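Long-range contacts in fusarinine C esterase sidJ (Aspergillus fumigatus, PDB 6GUP), which hydrolyses the ester bonds of the fungal siderophore fusarinine C to release fusarinine and iron, while leaving triacetylfusarinine C intact: residues K116-Q127 / L157-D168; K277-S288 / D316-H327. All coordinates share one frame; numbering follows the deposited sequence.

Following the chain from the N terminus, interaction 1 comes first: strand 117-122 runs into the H122-G125 turn and then a helix, and the chain returns, after a 29-residue excursion between the two segments, as strand 159-163 alongside it. Interaction 2 opens only after that loop has closed; strand 278-283 is joined through helix 295-307 to strand 320-322, a beta-alpha-beta unit. The two contacts are therefore in series, neither nested nor crossed. They still meet in space, because strands 159-163 and 278-283 are neighbours in one sheet, with M162 and A164 probably hydrogen-bonded to L281. The loops after strands 117-122, 278-283 and 320-322 bring S123, D286 and H327 together, consistent with a Ser-His-Asp triad.

Interaction 1: residues K116-Q127 / L157-D168; sequences KIVLMGHSTGSQ and LDGAIMQAPVSD
Backbone bonds between I117-S123 and D158-Q163 pair two parallel strands whose short axes lie 9° apart. L119, G121 and S123 give their N-H groups to G159, I161 and Q163, while the carbonyls of L119 and G121 accept from I161 and Q163; G121 N to I161 O measures 2.8 Å.

Among polar side chains, D158 OD2 takes the amide of I117 on its anti side (I117 N to D158 OD2, 3.0 Å), so the short acid side chain holds the first amide of strand 117-122. Its OD1 forms a salt bridge with R275 and reaches K116 NZ through a water. At the other end, Q163 lies beside H122, pointing the same way; H122 ND1 donates to Q163 OE1 over 2.7 Å, with the oxygen tilted 25° from the ring plane. The bend at chi2 (-87°) turns the amide of Q163 to the imidazole, where OE1 also binds Y54 and NE2 binds the carbonyl of H327.

Apolar contacts differ on the two faces. M120 CG packs on I161 CB at 3.9 Å and V118 CG1 meets I161 CD1; on the opposite face, L119 CB touches L157 CD1. Glycine suits position 121, just before the turn, because a CB there would strike S126 CA; S126 CB packs against P165 CB at 3.7 Å. With S123 and G125, G121 matches the GxSxG nucleophile elbow of alpha/beta-hydrolases, and S123 OG is hydrogen-bonded to H327.

Strand 37-42 continues the sheet beyond 117-122, and 278-283 beyond 159-163; helix 86-108 covers L119 and L157, helix 335-353 V118 and I161.

Interaction 2: residues K277-S288 / D316-H327; sequences KLMVLFSGADQS and DENSGIIPNASH
H327 lies alongside D286, its ring turned 65° from the carboxylate, and gives the N-H of ND1 to D286 OD2 at 2.9 Å. The acceptor lies close to the ring plane and is met on its syn side. With CG anti to the backbone N (chi1 -176°), the ring extends beside D286, pointing the same way. S288 OG sits over one ring face. D286 OD1 accepts from the amide of S288, an Asx turn that helps fix the acid. Since H327 NE2 is hydrogen-bonded to S123 OG, the three residues probably form the catalytic triad of an alpha/beta-hydrolase.

Other polar groups secure the loops behind this pair. Q287 OE1 accepts from H327 N at 3.2 Å, its amide almost perpendicular to the ring. The short side chain of S283 lets OG reach S326 O, 2.7 Å away, from above that carbonyl's plane. G284 N binds I322 O, a position where any CB would clash with the same oxygen.

Farther back, S319 OG links two backbones, accepting from V280 N at 2.9 Å and donating to D316 O on a lone pair. Parallel strand pairing follows: V280 O receives G320 N, G320 O receives F282 N, and F282 O receives I322 N.

Apolar contacts join L281 to I322 and I321 to F282. I321 CG1 lies at the edge of the F282 ring, 3.8 Å from F282 CB, and I321 CG2 presses on G284 CA at 3.4 Å, a tight fit.

Strand 320-322 is an outermost strand of the sheet within this chain, and 159-163 flanks 278-283 on its other side; helix 295-307 packs on V280 and F282, helix 335-353 on M279 and I322.

Interaction 1: residues K116-Q127 / L157-D168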
loop_
_atom_site.group_PDB
_atom_site.type_symbol
_atom_site.label_atom_id
_atom_site.label_comp_id
_atom_site.label_asym_id
_atom_site.label_seq_id
_atom_site.Cartn_x
_atom_site.Cartn_y
_atom_site.Cartn_z
ATOM N N LYS A 116 -3.600 13.313 -23.431
ATOM C CA LYS A 116 -4.777 13.667 -22.648
ATOM C C LYS A 116 -4.782 12.856 -21.366
ATOM O O LYS A 116 -4.353 11.698 -21.356
ATOM C CB LYS A 116 -6.055 13.406 -23.444
ATOM C CG LYS A 116 -6.213 14.338 -24.632
ATOM C CD LYS A 116 -7.647 14.402 -25.127
ATOM C CE LYS A 116 -7.780 15.370 -26.291
ATOM N NZ LYS A 116 -7.732 16.798 -25.868
ATOM N N ILE A 117 -5.259 13.476 -20.289
ATOM C CA ILE A 117 -5.300 12.841 -18.977
ATOM C C ILE A 117 -6.716 12.887 -18.413
ATOM O O ILE A 117 -7.346 13.943 -18.385
ATOM C CB ILE A 117 -4.379 13.523 -17.938
ATOM C CG1 ILE A 117 -3.044 14.013 -18.544
ATOM C CG2 ILE A 117 -4.159 12.572 -16.770
ATOM C CD1 ILE A 117 -1.911 13.004 -18.552
ATOM N N VAL A 118 -7.184 11.735 -17.939
ATOM C CA VAL A 118 -8.491 11.601 -17.306
ATOM C C VAL A 118 -8.280 10.989 -15.924
ATOM O O VAL A 118 -7.547 10.008 -15.785
ATOM C CB VAL A 118 -9.424 10.703 -18.144
ATOM C CG1 VAL A 118 -10.759 10.477 -17.439
ATOM C CG2 VAL A 118 -9.649 11.316 -19.521
ATOM N N LEU A 119 -8.920 11.575 -14.914
ATOM C CA LEU A 119 -8.871 11.057 -13.549
ATOM C C LEU A 119 -10.188 10.355 -13.235
ATOM O O LEU A 119 -11.248 10.978 -13.270
ATOM C CB LEU A 119 -8.627 12.195 -12.558
ATOM C CG LEU A 119 -8.312 11.798 -11.112
ATOM C CD1 LEU A 119 -6.954 11.117 -11.006
ATOM C CD2 LEU A 119 -8.365 13.016 -10.205
ATOM N N MET A 120 -10.113 9.059 -12.940
ATOM C CA MET A 120 -11.287 8.265 -12.585
ATOM C C MET A 120 -11.235 7.884 -11.109
ATOM O O MET A 120 -10.210 7.404 -10.626
ATOM C CB MET A 120 -11.360 7.008 -13.449
ATOM C CG MET A 120 -12.605 6.168 -13.212
ATOM S SD MET A 120 -12.915 4.997 -14.544
ATOM C CE MET A 120 -14.437 4.254 -13.972
ATOM N N GLY A 121 -12.347 8.105 -10.409
ATOM C CA GLY A 121 -12.497 7.727 -9.005
ATOM C C GLY A 121 -13.468 6.571 -8.862
ATOM O O GLY A 121 -14.520 6.552 -9.507
ATOM N N HIS A 122 -13.107 5.606 -8.016
ATOM C CA HIS A 122 -13.929 4.428 -7.742
ATOM C C HIS A 122 -14.254 4.407 -6.257
ATOM O O HIS A 122 -13.350 4.510 -5.423
ATOM C CB HIS A 122 -13.175 3.163 -8.165
ATOM C CG HIS A 122 -13.650 1.905 -7.501
ATOM N ND1 HIS A 122 -14.728 1.180 -7.959
ATOM C CD2 HIS A 122 -13.176 1.233 -6.424
ATOM C CE1 HIS A 122 -14.907 0.123 -7.186
ATOM N NE2 HIS A 122 -13.978 0.133 -6.248
ATOM N N SER A 123 -15.543 4.273 -5.940
ATOM C CA SER A 123 -16.040 4.292 -4.563
ATOM C C SER A 123 -15.595 5.587 -3.851
ATOM O O SER A 123 -15.870 6.677 -4.358
ATOM C CB SER A 123 -15.630 3.008 -3.824
ATOM O OG SER A 123 -16.127 3.001 -2.497
ATOM N N THR A 124 -14.893 5.479 -2.721
ATOM C CA THR A 124 -14.410 6.653 -1.985
ATOM C C THR A 124 -13.231 7.377 -2.659
ATOM O O THR A 124 -12.859 8.468 -2.232
ATOM C CB THR A 124 -14.017 6.285 -0.540
ATOM O OG1 THR A 124 -13.050 5.229 -0.556
ATOM C CG2 THR A 124 -15.244 5.838 0.247
ATOM N N GLY A 125 -12.648 6.776 -3.700
ATOM C CA GLY A 125 -11.709 7.474 -4.581
ATOM C C GLY A 125 -12.329 8.643 -5.336
ATOM O O GLY A 125 -11.616 9.545 -5.771
ATOM N N SER A 126 -13.655 8.618 -5.505
ATOM C CA SER A 126 -14.409 9.749 -6.060
ATOM C C SER A 126 -14.311 11.029 -5.224
ATOM O O SER A 126 -14.411 12.129 -5.774
ATOM C CB SER A 126 -15.882 9.372 -6.232
ATOM O OG SER A 126 -16.026 8.273 -7.115
ATOM N N GLN A 127 -14.129 10.889 -3.909
ATOM C CA GLN A 127 -13.871 12.034 -3.028
ATOM C C GLN A 127 -12.606 12.770 -3.461
ATOM O O GLN A 127 -12.600 13.996 -3.542
ATOM C CB GLN A 127 -13.716 11.602 -1.565
ATOM C CG GLN A 127 -14.965 11.020 -0.920
ATOM C CD GLN A 127 -14.683 10.369 0.424
ATOM O OE1 GLN A 127 -13.704 10.695 1.097
ATOM N NE2 GLN A 127 -15.545 9.442 0.821
ATOM N N LEU A 157 -7.274 18.731 -15.711
ATOM C CA LEU A 157 -7.604 17.436 -16.296
ATOM C C LEU A 157 -8.404 17.627 -17.581
ATOM O O LEU A 157 -9.199 18.564 -17.692
ATOM C CB LEU A 157 -8.422 16.605 -15.304
ATOM C CG LEU A 157 -7.862 16.469 -13.884
ATOM C CD1 LEU A 157 -8.869 15.760 -12.995
ATOM C CD2 LEU A 157 -6.534 15.729 -13.880
ATOM N N ASP A 158 -8.188 16.733 -18.544
ATOM C CA ASP A 158 -8.988 16.696 -19.775
ATOM C C ASP A 158 -10.319 15.969 -19.561
ATOM O O ASP A 158 -11.224 16.075 -20.389
ATOM C CB ASP A 158 -8.207 16.030 -20.907
ATOM C CG ASP A 158 -6.938 16.782 -21.254
ATOM O OD1 ASP A 158 -7.032 17.840 -21.908
ATOM O OD2 ASP A 158 -5.849 16.314 -20.866
ATOM N N GLY A 159 -10.428 15.222 -18.463
ATOM C CA GLY A 159 -11.667 14.548 -18.097
ATOM C C GLY A 159 -11.676 14.115 -16.644
ATOM O O GLY A 159 -10.623 14.031 -16.004
ATOM N N ALA A 160 -12.871 13.847 -16.124
ATOM C CA ALA A 160 -13.038 13.357 -14.759
ATOM C C ALA A 160 -14.242 12.424 -14.669
ATOM O O ALA A 160 -15.329 12.764 -15.136
ATOM C CB ALA A 160 -13.192 14.521 -13.793
ATOM N N ILE A 161 -14.033 11.245 -14.085
ATOM C CA ILE A 161 -15.090 10.246 -13.915
ATOM C C ILE A 161 -15.191 9.887 -12.431
ATOM O O ILE A 161 -14.172 9.738 -11.755
ATOM C CB ILE A 161 -14.824 8.970 -14.756
ATOM C CG1 ILE A 161 -14.670 9.316 -16.245
ATOM C CG2 ILE A 161 -15.956 7.958 -14.581
ATOM C CD1 ILE A 161 -14.052 8.214 -17.080
ATOM N N MET A 162 -16.421 9.758 -11.934
ATOM C CA MET A 162 -16.681 9.285 -10.573
ATOM C C MET A 162 -17.637 8.099 -10.636
ATOM O O MET A 162 -18.790 8.247 -11.044
ATOM C CB MET A 162 -17.275 10.400 -9.708
ATOM C CG MET A 162 -16.409 11.647 -9.625
ATOM S SD MET A 162 -16.787 12.700 -8.206
ATOM C CE MET A 162 -18.365 13.396 -8.680
ATOM N N GLN A 163 -17.147 6.924 -10.245
ATOM C CA GLN A 163 -17.927 5.689 -10.284
ATOM C C GLN A 163 -18.414 5.349 -8.878
ATOM O O GLN A 163 -17.604 5.160 -7.969
ATOM C CB GLN A 163 -17.072 4.554 -10.851
ATOM C CG GLN A 163 -17.826 3.253 -11.108
ATOM C CD GLN A 163 -17.906 2.339 -9.895
ATOM O OE1 GLN A 163 -16.932 2.169 -9.164
ATOM N NE2 GLN A 163 -19.070 1.738 -9.684
ATOM N N ALA A 164 -19.736 5.271 -8.720
ATOM C CA ALA A 164 -20.382 5.017 -7.430
ATOM C C ALA A 164 -19.899 5.943 -6.294
ATOM O O ALA A 164 -19.444 5.459 -5.251
ATOM C CB ALA A 164 -20.223 3.548 -7.045
ATOM N N PRO A 165 -19.982 7.277 -6.500
ATOM C CA PRO A 165 -19.684 8.202 -5.401
ATOM C C PRO A 165 -20.809 8.170 -4.368
ATOM O O PRO A 165 -21.888 8.721 -4.600
ATOM C CB PRO A 165 -19.591 9.565 -6.095
ATOM C CG PRO A 165 -20.433 9.429 -7.310
ATOM C CD PRO A 165 -20.332 7.996 -7.741
ATOM N N VAL A 166 -20.541 7.513 -3.243
ATOM C CA VAL A 166 -21.558 7.170 -2.254
ATOM C C VAL A 166 -21.153 7.731 -0.893
ATOM O O VAL A 166 -19.983 7.668 -0.509
ATOM C CB VAL A 166 -21.739 5.633 -2.194
ATOM C CG1 VAL A 166 -22.534 5.193 -0.969
ATOM C CG2 VAL A 166 -22.417 5.140 -3.467
ATOM N N SER A 167 -22.133 8.278 -0.176
ATOM C CA SER A 167 -21.921 8.794 1.176
ATOM C C SER A 167 -21.711 7.645 2.162
ATOM O O SER A 167 -22.585 6.787 2.312
ATOM C CB SER A 167 -23.112 9.651 1.621
ATOM O OG SER A 167 -23.049 9.954 3.005
ATOM N N ASP A 168 -20.549 7.633 2.815
ATOM C CA ASP A 168 -20.265 6.678 3.894
ATOM C C ASP A 168 -21.206 6.886 5.076
ATOM O O ASP A 168 -21.651 5.918 5.694
ATOM C CB ASP A 168 -18.814 6.801 4.378
ATOM C CG ASP A 168 -17.807 6.257 3.379
ATOM O OD1 ASP A 168 -18.022 5.152 2.837
ATOM O OD2 ASP A 168 -16.782 6.933 3.147
HETATM O O HOH W 1 -9.053 18.285 -23.697
#

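Interaction 2: residues K277-S288 / D316-H327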
loop_
_atom_site.group_PDB
_atom_site.type_symbol
_atom_site.label_atom_id
_atom_site.label_comp_id
_atom_site.label_asym_id
_atom_site.label_seq_id
_atom_site.Cartn_x
_atom_site.Cartn_y
_atom_site.Cartn_z
ATOM N N LYS A 277 -15.320 17.159 -19.429
ATOM C CA LYS A 277 -16.605 16.788 -18.832
ATOM C C LYS A 277 -16.444 15.994 -17.536
ATOM O O LYS A 277 -15.474 15.252 -17.375
ATOM C CB LYS A 277 -17.438 15.969 -19.828
ATOM C CG LYS A 277 -17.531 16.557 -21.233
ATOM C CD LYS A 277 -18.389 17.815 -21.284
ATOM C CE LYS A 277 -19.836 17.495 -21.615
ATOM N NZ LYS A 277 -20.758 18.574 -21.166
ATOM N N LEU A 278 -17.399 16.166 -16.620
ATOM C CA LEU A 278 -17.515 15.329 -15.424
ATOM C C LEU A 278 -18.608 14.291 -15.653
ATOM O O LEU A 278 -19.785 14.650 -15.765
ATOM C CB LEU A 278 -17.853 16.171 -14.188
ATOM C CG LEU A 278 -18.133 15.405 -12.884
ATOM C CD1 LEU A 278 -16.913 14.613 -12.428
ATOM C CD2 LEU A 278 -18.592 16.356 -11.792
ATOM N N MET A 279 -18.225 13.015 -15.722
ATOM C CA MET A 279 -19.193 11.919 -15.830
ATOM C C MET A 279 -19.319 11.168 -14.507
ATOM O O MET A 279 -18.335 10.635 -13.996
ATOM C CB MET A 279 -18.812 10.944 -16.946
ATOM C CG MET A 279 -19.907 9.928 -17.250
ATOM S SD MET A 279 -19.650 8.989 -18.764
ATOM C CE MET A 279 -18.226 8.005 -18.306
ATOM N N VAL A 280 -20.534 11.132 -13.964
ATOM C CA VAL A 280 -20.850 10.347 -12.770
ATOM C C VAL A 280 -21.600 9.081 -13.188
ATOM O O VAL A 280 -22.597 9.156 -13.906
ATOM C CB VAL A 280 -21.693 11.165 -11.767
ATOM C CG1 VAL A 280 -22.058 10.333 -10.542
ATOM C CG2 VAL A 280 -20.934 12.415 -11.341
ATOM N N LEU A 281 -21.110 7.928 -12.734
ATOM C CA LEU A 281 -21.732 6.634 -13.013
ATOM C C LEU A 281 -22.243 6.008 -11.719
ATOM O O LEU A 281 -21.484 5.363 -10.989
ATOM C CB LEU A 281 -20.732 5.694 -13.697
ATOM C CG LEU A 281 -20.153 6.137 -15.041
ATOM C CD1 LEU A 281 -19.103 5.141 -15.506
ATOM C CD2 LEU A 281 -21.236 6.297 -16.096
ATOM N N PHE A 282 -23.525 6.220 -11.430
ATOM C CA PHE A 282 -24.177 5.564 -10.293
ATOM C C PHE A 282 -24.458 4.101 -10.594
ATOM O O PHE A 282 -24.606 3.709 -11.752
ATOM C CB PHE A 282 -25.512 6.235 -9.922
ATOM C CG PHE A 282 -25.407 7.387 -8.948
ATOM C CD1 PHE A 282 -24.274 7.617 -8.155
ATOM C CD2 PHE A 282 -26.502 8.230 -8.788
ATOM C CE1 PHE A 282 -24.237 8.678 -7.265
ATOM C CE2 PHE A 282 -26.465 9.289 -7.894
ATOM C CZ PHE A 282 -25.332 9.514 -7.134
ATOM N N SER A 283 -24.557 3.314 -9.528
ATOM C CA SER A 283 -24.935 1.911 -9.615
ATOM C C SER A 283 -26.419 1.794 -9.258
ATOM O O SER A 283 -26.839 2.231 -8.186
ATOM C CB SER A 283 -24.059 1.077 -8.682
ATOM O OG SER A 283 -22.741 0.978 -9.190
ATOM N N GLY A 284 -27.208 1.232 -10.174
ATOM C CA GLY A 284 -28.664 1.146 -10.019
ATOM C C GLY A 284 -29.147 0.266 -8.883
ATOM O O GLY A 284 -30.178 0.555 -8.269
ATOM N N ALA A 285 -28.404 -0.803 -8.607
ATOM C CA ALA A 285 -28.678 -1.691 -7.480
ATOM C C ALA A 285 -27.604 -1.543 -6.398
ATOM O O ALA A 285 -27.194 -2.533 -5.785
ATOM C CB ALA A 285 -28.754 -3.132 -7.969
ATOM N N ASP A 286 -27.155 -0.306 -6.167
ATOM C CA ASP A 286 -26.122 -0.035 -5.170
ATOM C C ASP A 286 -26.680 -0.339 -3.784
ATOM O O ASP A 286 -27.594 0.332 -3.301
ATOM C CB ASP A 286 -25.629 1.415 -5.241
ATOM C CG ASP A 286 -24.308 1.625 -4.519
ATOM O OD1 ASP A 286 -24.156 1.139 -3.380
ATOM O OD2 ASP A 286 -23.421 2.292 -5.089
ATOM N N GLN A 287 -26.111 -1.369 -3.166
ATOM C CA GLN A 287 -26.534 -1.833 -1.847
ATOM C C GLN A 287 -26.100 -0.916 -0.694
ATOM O O GLN A 287 -26.615 -1.054 0.412
ATOM C CB GLN A 287 -26.076 -3.287 -1.606
ATOM C CG GLN A 287 -24.583 -3.524 -1.354
ATOM C CD GLN A 287 -23.699 -3.411 -2.591
ATOM O OE1 GLN A 287 -24.176 -3.185 -3.705
ATOM N NE2 GLN A 287 -22.395 -3.564 -2.392
ATOM N N SER A 288 -25.150 -0.009 -0.946
ATOM C CA SER A 288 -24.710 0.978 0.050
ATOM C C SER A 288 -25.614 2.210 0.148
ATOM O O SER A 288 -25.560 2.927 1.144
ATOM C CB SER A 288 -23.279 1.438 -0.249
ATOM O OG SER A 288 -22.378 0.346 -0.233
ATOM N N ASP A 316 -21.319 15.972 -17.703
ATOM C CA ASP A 316 -21.538 15.101 -18.850
ATOM C C ASP A 316 -22.973 14.601 -18.789
ATOM O O ASP A 316 -23.346 13.912 -17.835
ATOM C CB ASP A 316 -20.558 13.918 -18.848
ATOM C CG ASP A 316 -20.397 13.287 -20.225
ATOM O OD1 ASP A 316 -21.378 13.236 -20.997
ATOM O OD2 ASP A 316 -19.278 12.840 -20.540
ATOM N N GLU A 317 -23.769 14.936 -19.806
ATOM C CA GLU A 317 -25.159 14.466 -19.901
ATOM C C GLU A 317 -25.268 12.933 -19.925
ATOM O O GLU A 317 -26.275 12.380 -19.486
ATOM C CB GLU A 317 -25.872 15.075 -21.120
ATOM C CG GLU A 317 -25.401 14.571 -22.483
ATOM C CD GLU A 317 -26.257 15.078 -23.632
ATOM O OE1 GLU A 317 -26.208 14.461 -24.718
ATOM O OE2 GLU A 317 -26.982 16.082 -23.459
ATOM N N ASN A 318 -24.224 12.265 -20.422
ATOM C CA ASN A 318 -24.133 10.797 -20.397
ATOM C C ASN A 318 -23.930 10.178 -19.001
ATOM O O ASN A 318 -23.875 8.952 -18.881
ATOM C CB ASN A 318 -23.029 10.310 -21.353
ATOM C CG ASN A 318 -23.376 10.539 -22.817
ATOM O OD1 ASN A 318 -24.532 10.413 -23.226
ATOM N ND2 ASN A 318 -22.369 10.870 -23.617
ATOM N N SER A 319 -23.799 11.005 -17.961
ATOM C CA SER A 319 -23.907 10.545 -16.576
ATOM C C SER A 319 -25.273 9.920 -16.327
ATOM O O SER A 319 -26.275 10.334 -16.919
ATOM C CB SER A 319 -23.733 11.710 -15.603
ATOM O OG SER A 319 -22.489 12.356 -15.787
ATOM N N GLY A 320 -25.311 8.932 -15.443
ATOM C CA GLY A 320 -26.554 8.238 -15.150
ATOM C C GLY A 320 -26.409 7.111 -14.156
ATOM O O GLY A 320 -25.427 7.040 -13.409
ATOM N N ILE A 321 -27.399 6.225 -14.170
ATOM C CA ILE A 321 -27.536 5.157 -13.191
ATOM C C ILE A 321 -27.484 3.832 -13.950
ATOM O O ILE A 321 -28.418 3.500 -14.680
ATOM C CB ILE A 321 -28.863 5.318 -12.410
ATOM C CG1 ILE A 321 -28.876 6.665 -11.668
ATOM C CG2 ILE A 321 -29.056 4.181 -11.414
ATOM C CD1 ILE A 321 -30.214 7.048 -11.076
ATOM N N ILE A 322 -26.391 3.084 -13.767
ATOM C CA ILE A 322 -26.162 1.827 -14.493
ATOM C C ILE A 322 -27.210 0.805 -14.025
ATOM O O ILE A 322 -27.268 0.512 -12.829
ATOM C CB ILE A 322 -24.745 1.233 -14.250
ATOM C CG1 ILE A 322 -23.614 2.236 -14.571
ATOM C CG2 ILE A 322 -24.549 -0.043 -15.068
ATOM C CD1 ILE A 322 -23.489 2.659 -16.019
ATOM N N PRO A 323 -28.044 0.273 -14.952
ATOM C CA PRO A 323 -29.077 -0.695 -14.540
ATOM C C PRO A 323 -28.514 -1.973 -13.910
ATOM O O PRO A 323 -27.562 -2.550 -14.439
ATOM C CB PRO A 323 -29.803 -1.032 -15.853
ATOM C CG PRO A 323 -29.495 0.087 -16.776
ATOM C CD PRO A 323 -28.143 0.597 -16.389
ATOM N N ASN A 324 -29.090 -2.373 -12.774
ATOM C CA ASN A 324 -28.742 -3.617 -12.061
ATOM C C ASN A 324 -27.312 -3.698 -11.494
ATOM O O ASN A 324 -26.917 -4.754 -10.992
ATOM C CB ASN A 324 -29.015 -4.851 -12.945
ATOM C CG ASN A 324 -30.405 -4.844 -13.557
ATOM O OD1 ASN A 324 -30.563 -5.038 -14.763
ATOM N ND2 ASN A 324 -31.419 -4.618 -12.730
ATOM N N ALA A 325 -26.552 -2.601 -11.538
ATOM C CA ALA A 325 -25.164 -2.610 -11.077
ATOM C C ALA A 325 -25.121 -2.524 -9.560
ATOM O O ALA A 325 -25.891 -1.776 -8.963
ATOM C CB ALA A 325 -24.382 -1.455 -11.685
ATOM N N SER A 326 -24.221 -3.287 -8.947
ATOM C CA SER A 326 -23.960 -3.197 -7.513
ATOM C C SER A 326 -22.887 -2.130 -7.317
ATOM O O SER A 326 -22.400 -1.554 -8.294
ATOM C CB SER A 326 -23.505 -4.550 -6.955
ATOM O OG SER A 326 -22.233 -4.918 -7.454
ATOM N N HIS A 327 -22.522 -1.867 -6.063
ATOM C CA HIS A 327 -21.555 -0.812 -5.737
ATOM C C HIS A 327 -20.210 -1.000 -6.442
ATOM O O HIS A 327 -19.726 -0.086 -7.114
ATOM C CB HIS A 327 -21.331 -0.735 -4.224
ATOM C CG HIS A 327 -20.429 0.385 -3.809
ATOM N ND1 HIS A 327 -20.826 1.704 -3.823
ATOM C CD2 HIS A 327 -19.143 0.383 -3.384
ATOM C CE1 HIS A 327 -19.827 2.466 -3.418
ATOM N NE2 HIS A 327 -18.793 1.689 -3.144
HETATM O O HOH W 2 -22.918 16.766 -21.664
#